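PDB 4JX2: DUF5624 domain-containing protein from Legionella pneumophila subsp. pneumophila, which is of unknown function but is predicted to be secreted and combines long helices with a small mixed beta sheet. Local coordinates for residues I228-L233 / I408-T412. Residues are numbered along the deposited sequence; the frame is centred on the assembly and turned at random.
Sequences IGTFML and IPGIT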
# COMPACT_ATOMS: atom_id res chain seq x y z
N ILE A 228 15.88 2.23 22.01
CA ILE A 228 15.13 3.47 21.79
C ILE A 228 16.11 4.64 21.56
O ILE A 228 15.95 5.38 20.58
CB ILE A 228 14.11 3.77 22.93
CG1 ILE A 228 13.12 2.57 23.18
CG2 ILE A 228 13.36 5.09 22.70
CD1 ILE A 228 12.42 1.89 21.88
N GLY A 229 17.13 4.77 22.42
CA GLY A 229 18.13 5.82 22.33
C GLY A 229 18.82 5.89 20.98
O GLY A 229 18.88 6.95 20.36
N THR A 230 19.28 4.74 20.49
CA THR A 230 19.96 4.59 19.20
C THR A 230 19.02 4.91 18.04
O THR A 230 19.44 5.61 17.13
CB THR A 230 20.57 3.20 19.04
OG1 THR A 230 19.58 2.22 19.34
CG2 THR A 230 21.78 3.00 19.89
N PHE A 231 17.76 4.41 18.08
CA PHE A 231 16.77 4.69 17.04
C PHE A 231 16.49 6.21 16.97
O PHE A 231 16.42 6.79 15.88
CB PHE A 231 15.46 3.90 17.29
CG PHE A 231 15.46 2.45 16.86
CD1 PHE A 231 15.97 2.08 15.63
CD2 PHE A 231 14.89 1.47 17.67
CE1 PHE A 231 15.93 0.73 15.22
CE2 PHE A 231 14.90 0.12 17.28
CZ PHE A 231 15.40 -0.24 16.05
N MSE A 232 16.35 6.84 18.16
CA MSE A 232 16.15 8.28 18.32
C MSE A 232 17.27 9.08 17.66
O MSE A 232 17.00 10.10 17.03
CB MSE A 232 16.09 8.65 19.81
CG MSE A 232 14.78 8.36 20.47
SE MSE A 232 13.32 9.49 19.91
CE MSE A 232 11.86 8.76 20.99
N LEU A 233 18.53 8.66 17.82
CA LEU A 233 19.66 9.41 17.29
C LEU A 233 19.75 9.29 15.81
O LEU A 233 20.15 10.25 15.14
CB LEU A 233 20.98 8.97 17.94
CG LEU A 233 21.14 9.28 19.45
CD1 LEU A 233 22.32 8.55 20.00
CD2 LEU A 233 21.27 10.78 19.72
N ILE A 408 15.69 13.68 24.37
CA ILE A 408 15.85 12.45 23.59
C ILE A 408 15.63 11.20 24.47
O ILE A 408 16.56 10.78 25.17
CB ILE A 408 17.23 12.40 22.84
CG1 ILE A 408 17.55 13.73 22.11
CG2 ILE A 408 17.29 11.21 21.88
CD1 ILE A 408 18.87 13.88 21.73
N PRO A 409 14.42 10.58 24.42
CA PRO A 409 14.17 9.35 25.17
C PRO A 409 15.20 8.26 24.86
O PRO A 409 15.53 8.04 23.69
CB PRO A 409 12.76 8.95 24.72
CG PRO A 409 12.10 10.27 24.37
CD PRO A 409 13.22 10.97 23.64
N GLY A 410 15.75 7.66 25.91
CA GLY A 410 16.80 6.65 25.81
C GLY A 410 18.20 7.23 25.84
O GLY A 410 19.18 6.47 25.86
N ILE A 411 18.32 8.58 25.84
CA ILE A 411 19.59 9.31 25.87
C ILE A 411 19.58 10.30 27.04
O ILE A 411 20.42 10.20 27.94
CB ILE A 411 19.89 10.02 24.52
CG1 ILE A 411 19.93 9.02 23.32
CG2 ILE A 411 21.18 10.87 24.61
CD1 ILE A 411 21.05 7.99 23.38
N THR A 412 18.63 11.24 27.04
CA THR A 412 18.54 12.27 28.09
C THR A 412 17.49 11.93 29.13
O THR A 412 17.50 12.50 30.22
CB THR A 412 18.24 13.65 27.48
OG1 THR A 412 16.96 13.63 26.83
CG2 THR A 412 19.30 14.11 26.51
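G229 of helix 223-247 and G410 of the loop after helix 386-398 bring their backbones together, the two CA atoms lying 3.8 Å apart; lacking side chains, they let the main chains lie side by side. I408-I411 forms a type II beta turn with P409 and G410 at its corner, where the positive phi of G410 (90°) suits glycine. Around this glycine pair the fit is close, and all eight touching residues are buried. The selenomethionine M232 bends at chi2 (-70°), which sends its CE across the pyrrolidine of P409, 3.7 Å from CD, the two side chains crossing at about a right angle. Its CB lies 3.5 Å from CG2 of I408. On the other flank L233 and I411 approach tip to tip, L233 CD1 and I411 CD1 3.7 Å apart. W391 of helix 386-398 touches both M232 and P409, while L233 and I411 pack on helix 175-197, so the turn sits between helices.

Contact with the helix ends before T412, which is partly exposed and packs on H174 instead. Its OG1 accepts the N-H of I408 at 2.8 Å, nearly straight at 163°, while I408 O takes the backbone N-H groups of I411 and T412 from opposite faces of its plane. Y422 OH hydrogen-bonds to G410 O. With no hydrogen bond between 228-233 and 408-412, shape and van der Waals contact join them.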